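Local coordinates for protein ethylbenzene dehydrogenase alpha-subunit (Aromatoleum aromaticum, PDB 2IVF) that belongs to the molybdopterin oxidoreductase family and carries a molybdenum atom, two pterin guanine dinucleotides and an iron/sulfur cluster, at residues H230-M235 against S460-M465; Q323-C326 against D330-L333; T207-G212 against K725-D730. One frame throughout, in Å; residues are numbered along the deposited sequence.

Contact 1. Residues H230-M235 against S460-M465; sequences HTFGKM and SLFLAM
F232 and F462 meet as a T-shaped (edge-to-face) pair, the edge of F232 directed at the face of F462. The ring centroids lie 4.8 Å apart and the planes are inclined at 71°, somewhat short of perpendicular. CE2 of F232 does most of the touching: it stands 3.5 Å above the plane of the F462 ring, over its centre, and comes to 3.6 Å from F462 CG. CZ of F232 follows, 3.7 Å from F462 CD1. With chi1 at -65°, CG of F462 is anti to its own carbonyl carbon, which sends the ring off helix 454-467 toward the last turn of helix 226-232. T231 adds a methyl group at the margin, its CG2 lying 4.4 Å from F462 CB. T231 CG2 also lies over the centre of one face of the F232 ring, 3.8 Å above its plane, while the T231 hydroxyl OG1 is hydrogen-bonded back to the carbonyl of G227. W471 makes a second edge-to-face pair with F232, and F462 also packs on I444 of strand 440-444, so the pair joins the end of helix 226-232 to a helix lying against the parallel four-stranded sheet. No hydrogen bond crosses between the two segments. The contact is buried and wholly apolar, held by dispersion and by the weak electrostatic attraction of ring C-H groups for an aromatic face.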
ATOM      1  N   HIS A 230      14.504  23.959 -12.400  1.00 24.44           N
ATOM      2  CA  HIS A 230      15.121  24.709 -13.465  1.00 23.36           C
ATOM      3  C   HIS A 230      14.244  25.812 -14.064  1.00 22.42           C
ATOM      4  O   HIS A 230      14.765  26.785 -14.560  1.00 22.52           O
ATOM      5  CB  HIS A 230      15.680  23.766 -14.507  1.00 23.53           C
ATOM      6  CG  HIS A 230      16.866  23.005 -13.989  1.00 25.32           C
ATOM      7  ND1 HIS A 230      17.350  21.879 -14.598  1.00 24.54           N
ATOM      8  CD2 HIS A 230      17.624  23.187 -12.866  1.00 25.22           C
ATOM      9  CE1 HIS A 230      18.374  21.407 -13.899  1.00 28.42           C
ATOM     10  NE2 HIS A 230      18.563  22.185 -12.844  1.00 27.02           N
ATOM     11  N   THR A 231      12.943  25.665 -13.928  1.00 21.61           N
ATOM     12  CA  THR A 231      11.958  26.638 -14.443  1.00 22.36           C
ATOM     13  C   THR A 231      11.727  27.756 -13.435  1.00 22.13           C
ATOM     14  O   THR A 231      11.816  28.952 -13.772  1.00 22.91           O
ATOM     15  CB  THR A 231      10.637  25.937 -14.744  1.00 21.95           C
ATOM     16  OG1 THR A 231      10.863  24.890 -15.711  1.00 23.26           O
ATOM     17  CG2 THR A 231       9.586  26.913 -15.273  1.00 21.52           C
ATOM     18  N   PHE A 232      11.487  27.367 -12.186  1.00 22.09           N
ATOM     19  CA  PHE A 232      11.137  28.300 -11.132  1.00 21.50           C
ATOM     20  C   PHE A 232      12.294  28.629 -10.169  1.00 21.96           C
ATOM     21  O   PHE A 232      12.184  29.558  -9.343  1.00 22.02           O
ATOM     22  CB  PHE A 232       9.988  27.728 -10.332  1.00 21.45           C
ATOM     23  CG  PHE A 232       8.801  27.307 -11.168  1.00 21.34           C
ATOM     24  CD1 PHE A 232       8.050  28.248 -11.858  1.00 22.97           C
ATOM     25  CD2 PHE A 232       8.416  25.969 -11.230  1.00 23.01           C
ATOM     26  CE1 PHE A 232       6.939  27.866 -12.582  1.00 18.87           C
ATOM     27  CE2 PHE A 232       7.292  25.582 -11.960  1.00 22.46           C
ATOM     28  CZ  PHE A 232       6.572  26.543 -12.634  1.00 22.30           C
ATOM     29  N   GLY A 233      13.370  27.858 -10.240  1.00 21.77           N
ATOM     30  CA  GLY A 233      14.512  28.066  -9.339  1.00 21.90           C
ATOM     31  C   GLY A 233      14.228  27.414  -8.003  1.00 21.69           C
ATOM     32  O   GLY A 233      15.002  27.565  -7.096  1.00 23.37           O
ATOM     33  N   LYS A 234      13.119  26.665  -7.870  1.00 22.63           N
ATOM     34  CA  LYS A 234      12.857  25.942  -6.623  1.00 22.78           C
ATOM     35  C   LYS A 234      11.847  24.850  -6.828  1.00 23.60           C
ATOM     36  O   LYS A 234      11.131  24.838  -7.822  1.00 22.93           O
ATOM     37  CB  LYS A 234      12.386  26.888  -5.501  1.00 23.65           C
ATOM     38  CG  LYS A 234      10.945  27.406  -5.653  1.00 25.25           C
ATOM     39  CD  LYS A 234      10.845  28.509  -6.656  1.00 24.33           C
ATOM     40  CE  LYS A 234       9.474  29.211  -6.608  1.00 24.11           C
ATOM     41  NZ  LYS A 234       9.214  29.942  -5.310  1.00 21.85           N
ATOM     42  N   MET A 235      11.787  23.922  -5.880  1.00 23.08           N
ATOM     43  CA  MET A 235      10.892  22.798  -6.012  1.00 25.08           C
ATOM     44  C   MET A 235      10.078  22.535  -4.776  1.00 23.39           C
ATOM     45  O   MET A 235       9.193  21.724  -4.820  1.00 21.97           O
ATOM     46  CB  MET A 235      11.632  21.524  -6.445  1.00 25.65           C
ATOM     47  CG  MET A 235      12.549  20.930  -5.440  1.00 28.15           C
ATOM     48  SD  MET A 235      13.411  19.434  -6.072  1.00 35.26           S
ATOM     49  CE  MET A 235      14.811  20.204  -6.861  1.00 32.98           C
ATOM     50  N   SER A 460       7.894  20.886 -19.771  1.00 22.01           N
ATOM     51  CA  SER A 460       6.878  20.967 -20.801  1.00 22.22           C
ATOM     52  C   SER A 460       5.513  21.117 -20.155  1.00 22.36           C
ATOM     53  O   SER A 460       4.693  21.895 -20.612  1.00 23.54           O
ATOM     54  CB  SER A 460       6.948  19.735 -21.706  1.00 21.57           C
ATOM     55  OG  SER A 460       8.190  19.622 -22.313  1.00 23.26           O
ATOM     56  N   LEU A 461       5.272  20.382 -19.074  1.00 22.02           N
ATOM     57  CA  LEU A 461       4.018  20.547 -18.308  1.00 20.99           C
ATOM     58  C   LEU A 461       3.939  21.958 -17.744  1.00 21.07           C
ATOM     59  O   LEU A 461       2.923  22.631 -17.880  1.00 20.49           O
ATOM     60  CB  LEU A 461       3.921  19.512 -17.170  1.00 20.34           C
ATOM     61  CG  LEU A 461       2.687  19.503 -16.246  1.00 21.25           C
ATOM     62  CD1 LEU A 461       2.492  18.077 -15.596  1.00 18.61           C
ATOM     63  CD2 LEU A 461       2.804  20.581 -15.147  1.00 19.79           C
ATOM     64  N   PHE A 462       5.016  22.462 -17.149  1.00 19.99           N
ATOM     65  CA  PHE A 462       4.970  23.841 -16.668  1.00 20.51           C
ATOM     66  C   PHE A 462       4.761  24.892 -17.740  1.00 20.03           C
ATOM     67  O   PHE A 462       4.155  25.935 -17.474  1.00 19.99           O
ATOM     68  CB  PHE A 462       6.197  24.137 -15.800  1.00 22.44           C
ATOM     69  CG  PHE A 462       6.213  23.334 -14.559  1.00 22.72           C
ATOM     70  CD1 PHE A 462       5.093  23.314 -13.768  1.00 24.33           C
ATOM     71  CD2 PHE A 462       7.309  22.578 -14.174  1.00 25.99           C
ATOM     72  CE1 PHE A 462       5.038  22.546 -12.583  1.00 27.29           C
ATOM     73  CE2 PHE A 462       7.248  21.821 -12.986  1.00 27.18           C
ATOM     74  CZ  PHE A 462       6.108  21.788 -12.227  1.00 26.83           C
ATOM     75  N   LEU A 463       5.206  24.626 -18.964  1.00 20.07           N
ATOM     76  CA  LEU A 463       4.971  25.541 -20.077  1.00 20.78           C
ATOM     77  C   LEU A 463       3.489  25.621 -20.380  1.00 21.24           C
ATOM     78  O   LEU A 463       2.960  26.688 -20.558  1.00 22.59           O
ATOM     79  CB  LEU A 463       5.783  25.113 -21.320  1.00 21.85           C
ATOM     80  CG  LEU A 463       5.506  25.937 -22.575  1.00 21.58           C
ATOM     81  CD1 LEU A 463       5.825  27.445 -22.327  1.00 19.77           C
ATOM     82  CD2 LEU A 463       6.298  25.365 -23.781  1.00 20.07           C
ATOM     83  N   ALA A 464       2.804  24.478 -20.351  1.00 20.97           N
ATOM     84  CA  ALA A 464       1.344  24.460 -20.539  1.00 20.88           C
ATOM     85  C   ALA A 464       0.612  25.181 -19.405  1.00 21.32           C
ATOM     86  O   ALA A 464      -0.407  25.864 -19.632  1.00 21.27           O
ATOM     87  CB  ALA A 464       0.851  22.985 -20.680  1.00 20.03           C
ATOM     88  N   MET A 465       1.089  24.984 -18.175  1.00 21.55           N
ATOM     89  CA  MET A 465       0.537  25.691 -17.023  1.00 21.57           C
ATOM     90  C   MET A 465       0.779  27.189 -17.154  1.00 20.63           C
ATOM     91  O   MET A 465      -0.081  27.972 -16.839  1.00 21.54           O
ATOM     92  CB  MET A 465       1.096  25.159 -15.712  1.00 21.31           C
ATOM     93  CG  MET A 465       0.829  23.697 -15.519  1.00 22.35           C
ATOM     94  SD  MET A 465      -0.990  23.336 -15.592  1.00 23.81           S
ATOM     95  CE  MET A 465      -0.970  21.680 -16.279  1.00 25.61           C
TER

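Contact 2. Residues Q323-C326 against D330-L333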
ATOM      1  N   GLN A 323      -1.400  37.943 -20.666  1.00 26.32           N
ATOM      2  CA  GLN A 323      -0.942  38.795 -19.563  1.00 26.91           C
ATOM      3  C   GLN A 323      -0.063  38.031 -18.563  1.00 25.97           C
ATOM      4  O   GLN A 323       0.996  38.491 -18.154  1.00 26.58           O
ATOM      5  CB  GLN A 323      -2.164  39.393 -18.889  1.00 27.32           C
ATOM      6  CG  GLN A 323      -1.890  40.548 -17.952  1.00 30.15           C
ATOM      7  CD  GLN A 323      -3.099  41.475 -17.835  1.00 33.68           C
ATOM      8  OE1 GLN A 323      -4.076  41.367 -18.609  1.00 41.31           O
ATOM      9  NE2 GLN A 323      -3.044  42.384 -16.868  1.00 40.88           N
ATOM     10  N   PHE A 324      -0.509  36.847 -18.196  1.00 24.88           N
ATOM     11  CA  PHE A 324       0.179  35.978 -17.252  1.00 24.35           C
ATOM     12  C   PHE A 324       1.522  35.584 -17.814  1.00 23.19           C
ATOM     13  O   PHE A 324       2.539  35.616 -17.108  1.00 22.99           O
ATOM     14  CB  PHE A 324      -0.677  34.729 -17.002  1.00 24.20           C
ATOM     15  CG  PHE A 324      -0.134  33.788 -15.949  1.00 24.83           C
ATOM     16  CD1 PHE A 324       0.855  32.851 -16.248  1.00 24.02           C
ATOM     17  CD2 PHE A 324      -0.648  33.815 -14.654  1.00 25.61           C
ATOM     18  CE1 PHE A 324       1.352  31.980 -15.283  1.00 24.54           C
ATOM     19  CE2 PHE A 324      -0.175  32.928 -13.680  1.00 26.26           C
ATOM     20  CZ  PHE A 324       0.815  32.006 -13.990  1.00 25.59           C
ATOM     21  N   VAL A 325       1.535  35.182 -19.084  1.00 22.20           N
ATOM     22  CA  VAL A 325       2.782  34.791 -19.749  1.00 22.38           C
ATOM     23  C   VAL A 325       3.786  35.945 -19.763  1.00 22.10           C
ATOM     24  O   VAL A 325       4.959  35.800 -19.432  1.00 22.84           O
ATOM     25  CB  VAL A 325       2.462  34.249 -21.150  1.00 22.81           C
ATOM     26  CG1 VAL A 325       3.558  34.512 -22.167  1.00 23.07           C
ATOM     27  CG2 VAL A 325       2.118  32.766 -21.042  1.00 23.25           C
ATOM     28  N   CYS A 326       3.295  37.110 -20.098  1.00 21.69           N
ATOM     29  CA  CYS A 326       4.128  38.296 -20.191  1.00 21.64           C
ATOM     30  C   CYS A 326       4.669  38.720 -18.855  1.00 21.14           C
ATOM     31  O   CYS A 326       5.746  39.272 -18.763  1.00 21.61           O
ATOM     32  CB  CYS A 326       3.319  39.408 -20.829  1.00 21.09           C
ATOM     33  SG  CYS A 326       3.215  39.206 -22.610  1.00 22.36           S
ATOM     34  N   ASP A 330       9.713  34.013 -18.933  1.00 19.15           N
ATOM     35  CA  ASP A 330      10.721  34.522 -19.823  1.00 20.22           C
ATOM     36  C   ASP A 330      10.221  34.555 -21.256  1.00 20.43           C
ATOM     37  O   ASP A 330      10.955  34.980 -22.129  1.00 19.50           O
ATOM     38  CB  ASP A 330      12.033  33.741 -19.696  1.00 20.08           C
ATOM     39  CG  ASP A 330      11.944  32.304 -20.179  1.00 21.26           C
ATOM     40  OD1 ASP A 330      10.818  31.744 -20.236  1.00 21.61           O
ATOM     41  OD2 ASP A 330      13.029  31.732 -20.495  1.00 18.03           O
ATOM     42  N   LEU A 331       8.970  34.147 -21.498  1.00 20.01           N
ATOM     43  CA  LEU A 331       8.472  34.102 -22.870  1.00 21.22           C
ATOM     44  C   LEU A 331       8.589  35.440 -23.622  1.00 21.26           C
ATOM     45  O   LEU A 331       8.849  35.448 -24.813  1.00 21.24           O
ATOM     46  CB  LEU A 331       7.041  33.517 -22.957  1.00 21.32           C
ATOM     47  CG  LEU A 331       6.788  32.077 -22.493  1.00 24.34           C
ATOM     48  CD1 LEU A 331       5.487  31.586 -23.138  1.00 27.31           C
ATOM     49  CD2 LEU A 331       7.916  31.141 -22.764  1.00 26.89           C
ATOM     50  N   PRO A 332       8.362  36.587 -22.953  1.00 21.93           N
ATOM     51  CA  PRO A 332       8.620  37.849 -23.670  1.00 20.80           C
ATOM     52  C   PRO A 332      10.063  38.375 -23.647  1.00 20.15           C
ATOM     53  O   PRO A 332      10.303  39.433 -24.195  1.00 20.41           O
ATOM     54  CB  PRO A 332       7.718  38.840 -22.931  1.00 21.38           C
ATOM     55  CG  PRO A 332       7.734  38.346 -21.558  1.00 20.99           C
ATOM     56  CD  PRO A 332       7.719  36.841 -21.642  1.00 21.74           C
ATOM     57  N   LEU A 333      11.011  37.679 -23.024  1.00 19.99           N
ATOM     58  CA  LEU A 333      12.367  38.227 -22.958  1.00 19.86           C
ATOM     59  C   LEU A 333      13.052  37.976 -24.284  1.00 20.18           C
ATOM     60  O   LEU A 333      12.823  36.943 -24.929  1.00 19.84           O
ATOM     61  CB  LEU A 333      13.185  37.634 -21.820  1.00 20.12           C
ATOM     62  CG  LEU A 333      12.709  37.997 -20.406  1.00 20.67           C
ATOM     63  CD1 LEU A 333      13.566  37.316 -19.359  1.00 19.17           C
ATOM     64  CD2 LEU A 333      12.720  39.525 -20.158  1.00 17.57           C
TER
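The backbone passes V325 and L331 at a CA separation of 6.5 Å where the chain leaves helix 322-328 and folds back on it; C326 CA and P332 CA come closer, to 5.7 Å. The motif is a type I beta turn, D330-L333, packed on the helix 322-328 that precedes it and closed by the hydrogen bond from L333 N to D330 O, 2.8 Å long. No hydrogen bond links the two segments directly, but T329 bridges them from between, its OG1 bonded both to the carbonyl of V325 and to the amide of L331. The turn delivers the chain to strand 334-336, and the D330 carboxylate, which takes no part in the contact, is hydrogen-bonded through OD1 and OD2 to the backbone amides of F814 and Y815.

Among the side chains, V325 and L331 meet through methyl groups, CG1 of V325 lying 3.6 Å from CD1 of L331. CB of L331 is almost as near V325 CG1, at 3.7 Å, and V325 CG2 makes only a looser approach to L331 CD1. The L331 chi1 of -61° sets its CG beside the backbone N, and CD1 then comes against V325 CG1. Both residues also touch L467 of helix 454-467, which makes the cluster part of a larger apolar junction. P332 packs its ring CH2 groups on helix carbonyl oxygens, in van der Waals contacts rather than hydrogen bonds: P332 CD lies 3.7 Å from V325 O. Next to it, P332 CG is 3.6 Å from C326 O.

Contact 3. Residues T207-G212 against K725-D730; sequences TYLMDG and KKFTMD
L209 reaches from the last turn of helix 197-210 to the end of helix 723-727 and carries this helix-to-helix contact. Each helix finishes in a Schellman motif, with D211 and M729 as the residues of positive phi; the first is closed by G212 N to T207 O and D211 N to Y208 O. From CB, which is directed at the other segment, the L209 chain runs to CG, set anti to the carbonyl carbon by a chi1 of -74°, and there it forks. L209 CD1 abuts the backbone of helix 723-727, a close van der Waals approach 3.3 Å from F727 N and 3.4 Å from F727 CA. L209 CD1 also lies 3.7 Å from F727 CB and sits at the edge of the F727 ring, near its plane. L209 CD2 meets the aliphatic part of K726, 3.8 Å from K726 CB. Bends at chi3 and chi4 (71° and 55°) curl the lysine chain round this methyl.

F727 turns its own ring on to helix 687-704, where it packs on I691, A692 and L695, while R205 from the preceding turn of helix 197-210 binds the carbonyls of K726 and F727. L209 thus lies between the buried F727 and the alkyl chain of the exposed K726. K726 CE lies 3.5 Å from L209 CD2, and K726 NZ is 4.0 Å from L209 CD2.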
ATOM      1  N   THR A 207      26.711  11.861  12.198  1.00 25.35           N
ATOM      2  CA  THR A 207      27.599  12.026  11.067  1.00 25.50           C
ATOM      3  C   THR A 207      28.196  13.416  11.080  1.00 25.29           C
ATOM      4  O   THR A 207      29.400  13.602  10.962  1.00 24.46           O
ATOM      5  CB  THR A 207      26.857  11.723   9.747  1.00 25.94           C
ATOM      6  OG1 THR A 207      26.185  10.452   9.880  1.00 28.55           O
ATOM      7  CG2 THR A 207      27.871  11.708   8.572  1.00 25.25           C
ATOM      8  N   TYR A 208      27.351  14.406  11.320  1.00 26.30           N
ATOM      9  CA  TYR A 208      27.831  15.788  11.471  1.00 26.14           C
ATOM     10  C   TYR A 208      28.869  15.965  12.595  1.00 26.33           C
ATOM     11  O   TYR A 208      29.928  16.629  12.441  1.00 26.14           O
ATOM     12  CB  TYR A 208      26.610  16.660  11.709  1.00 27.17           C
ATOM     13  CG  TYR A 208      26.899  18.080  12.014  1.00 28.05           C
ATOM     14  CD1 TYR A 208      27.794  18.822  11.242  1.00 30.49           C
ATOM     15  CD2 TYR A 208      26.241  18.722  13.066  1.00 30.32           C
ATOM     16  CE1 TYR A 208      28.025  20.153  11.524  1.00 28.28           C
ATOM     17  CE2 TYR A 208      26.481  20.041  13.357  1.00 30.67           C
ATOM     18  CZ  TYR A 208      27.368  20.755  12.581  1.00 30.32           C
ATOM     19  OH  TYR A 208      27.601  22.076  12.875  1.00 31.20           O
ATOM     20  N   LEU A 209      28.594  15.387  13.756  1.00 25.28           N
ATOM     21  CA  LEU A 209      29.574  15.486  14.820  1.00 24.40           C
ATOM     22  C   LEU A 209      30.904  14.828  14.422  1.00 23.99           C
ATOM     23  O   LEU A 209      31.965  15.296  14.819  1.00 21.79           O
ATOM     24  CB  LEU A 209      29.033  14.886  16.101  1.00 24.55           C
ATOM     25  CG  LEU A 209      27.972  15.720  16.827  1.00 22.78           C
ATOM     26  CD1 LEU A 209      27.494  14.981  18.071  1.00 21.17           C
ATOM     27  CD2 LEU A 209      28.554  17.045  17.228  1.00 27.21           C
ATOM     28  N   MET A 210      30.837  13.751  13.640  1.00 23.10           N
ATOM     29  CA  MET A 210      32.043  12.993  13.261  1.00 24.98           C
ATOM     30  C   MET A 210      32.662  13.499  11.966  1.00 24.53           C
ATOM     31  O   MET A 210      33.782  13.071  11.571  1.00 25.61           O
ATOM     32  CB  MET A 210      31.703  11.511  13.111  1.00 24.48           C
ATOM     33  CG  MET A 210      31.303  10.881  14.403  1.00 25.84           C
ATOM     34  SD  MET A 210      31.303   9.075  14.311  1.00 28.89           S
ATOM     35  CE  MET A 210      30.133   8.724  13.100  1.00 23.44           C
ATOM     36  N   ASP A 211      31.954  14.438  11.336  1.00 24.56           N
ATOM     37  CA  ASP A 211      32.238  14.904   9.975  1.00 24.28           C
ATOM     38  C   ASP A 211      32.324  13.732   8.992  1.00 23.56           C
ATOM     39  O   ASP A 211      33.231  13.656   8.163  1.00 22.51           O
ATOM     40  CB  ASP A 211      33.511  15.759   9.942  1.00 24.94           C
ATOM     41  CG  ASP A 211      33.720  16.416   8.590  1.00 26.37           C
ATOM     42  OD1 ASP A 211      32.711  16.814   7.988  1.00 32.22           O
ATOM     43  OD2 ASP A 211      34.869  16.463   8.111  1.00 31.99           O
ATOM     44  N   GLY A 212      31.398  12.793   9.143  1.00 21.93           N
ATOM     45  CA  GLY A 212      31.274  11.677   8.202  1.00 22.84           C
ATOM     46  C   GLY A 212      30.586  12.143   6.943  1.00 22.83           C
ATOM     47  O   GLY A 212      30.245  13.320   6.816  1.00 23.19           O
ATOM     48  N   LYS A 725      29.040  13.555  24.632  1.00 22.73           N
ATOM     49  CA  LYS A 725      28.480  14.729  25.315  1.00 24.08           C
ATOM     50  C   LYS A 725      27.823  15.679  24.304  1.00 23.70           C
ATOM     51  O   LYS A 725      26.727  16.181  24.551  1.00 23.74           O
ATOM     52  CB  LYS A 725      29.495  15.429  26.256  1.00 25.22           C
ATOM     53  CG  LYS A 725      30.356  16.568  25.693  1.00 28.03           C
ATOM     54  CD  LYS A 725      31.300  17.111  26.796  1.00 27.82           C
ATOM     55  CE  LYS A 725      32.503  17.980  26.220  1.00 30.35           C
ATOM     56  NZ  LYS A 725      33.506  18.534  27.248  1.00 32.26           N
ATOM     57  N   LYS A 726      28.456  15.871  23.144  1.00 23.36           N
ATOM     58  CA  LYS A 726      27.905  16.743  22.130  1.00 23.45           C
ATOM     59  C   LYS A 726      26.615  16.179  21.584  1.00 22.91           C
ATOM     60  O   LYS A 726      25.627  16.885  21.524  1.00 23.02           O
ATOM     61  CB  LYS A 726      28.928  17.002  21.028  1.00 23.58           C
ATOM     62  CG  LYS A 726      29.947  18.035  21.475  1.00 24.57           C
ATOM     63  CD  LYS A 726      31.196  18.006  20.684  1.00 26.80           C
ATOM     64  CE  LYS A 726      31.023  18.532  19.288  1.00 31.66           C
ATOM     65  NZ  LYS A 726      30.457  19.901  19.245  1.00 34.77           N
ATOM     66  N   PHE A 727      26.613  14.900  21.230  1.00 21.69           N
ATOM     67  CA  PHE A 727      25.432  14.257  20.701  1.00 22.14           C
ATOM     68  C   PHE A 727      24.249  14.408  21.639  1.00 21.33           C
ATOM     69  O   PHE A 727      23.154  14.689  21.199  1.00 23.00           O
ATOM     70  CB  PHE A 727      25.688  12.779  20.440  1.00 22.23           C
ATOM     71  CG  PHE A 727      24.575  12.110  19.785  1.00 22.65           C
ATOM     72  CD1 PHE A 727      24.408  12.214  18.407  1.00 23.08           C
ATOM     73  CD2 PHE A 727      23.640  11.411  20.522  1.00 24.00           C
ATOM     74  CE1 PHE A 727      23.335  11.628  17.789  1.00 23.08           C
ATOM     75  CE2 PHE A 727      22.567  10.806  19.905  1.00 23.49           C
ATOM     76  CZ  PHE A 727      22.408  10.931  18.527  1.00 21.61           C
ATOM     77  N   THR A 728      24.450  14.151  22.915  1.00 21.33           N
ATOM     78  CA  THR A 728      23.347  14.147  23.863  1.00 22.18           C
ATOM     79  C   THR A 728      23.078  15.536  24.481  1.00 23.52           C
ATOM     80  O   THR A 728      22.241  15.655  25.427  1.00 23.81           O
ATOM     81  CB  THR A 728      23.627  13.129  25.018  1.00 21.92           C
ATOM     82  OG1 THR A 728      24.765  13.553  25.761  1.00 20.67           O
ATOM     83  CG2 THR A 728      23.834  11.691  24.528  1.00 21.13           C
ATOM     84  N   MET A 729      23.800  16.570  24.010  1.00 23.31           N
ATOM     85  CA  MET A 729      23.771  17.886  24.653  1.00 24.01           C
ATOM     86  C   MET A 729      24.011  17.722  26.151  1.00 24.88           C
ATOM     87  O   MET A 729      23.185  18.121  26.991  1.00 25.59           O
ATOM     88  CB  MET A 729      22.452  18.605  24.416  1.00 23.46           C
ATOM     89  CG  MET A 729      22.196  18.985  22.977  1.00 23.65           C
ATOM     90  SD  MET A 729      20.603  19.803  22.812  1.00 26.49           S
ATOM     91  CE  MET A 729      20.274  19.700  21.066  1.00 23.96           C
ATOM     92  N   ASP A 730      25.134  17.093  26.466  1.00 25.41           N
ATOM     93  CA  ASP A 730      25.577  16.871  27.844  1.00 25.45           C
ATOM     94  C   ASP A 730      24.498  16.206  28.705  1.00 25.58           C
ATOM     95  O   ASP A 730      24.229  16.612  29.840  1.00 26.12           O
ATOM     96  CB  ASP A 730      26.083  18.173  28.469  1.00 25.78           C
ATOM     97  CG  ASP A 730      27.042  17.933  29.601  1.00 26.37           C
ATOM     98  OD1 ASP A 730      27.676  16.842  29.660  1.00 26.94           O
ATOM     99  OD2 ASP A 730      27.129  18.822  30.468  1.00 28.75           O
TER

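Overall arrangement
From the N terminus, the chain first reaches 207-212, the opening half of contact 3, and soon afterwards 230-235, the opening half of contact 1. It then makes the short return of contact 2 at 323-333 before 460-465 closes contact 1; only at 725-730 does contact 3 close. The loops therefore nest without crossing: contact 2 within contact 1, and both within contact 3. Contacts 1 and 2 are neighbours, their centres 14 Å apart, and touch through L463 and L331, linking helices 226-232, 454-467 and 322-328. Contact 3 ties helix 197-210 to helix 723-727 across the chain's centre from contact 1, about 39 Å away between centres.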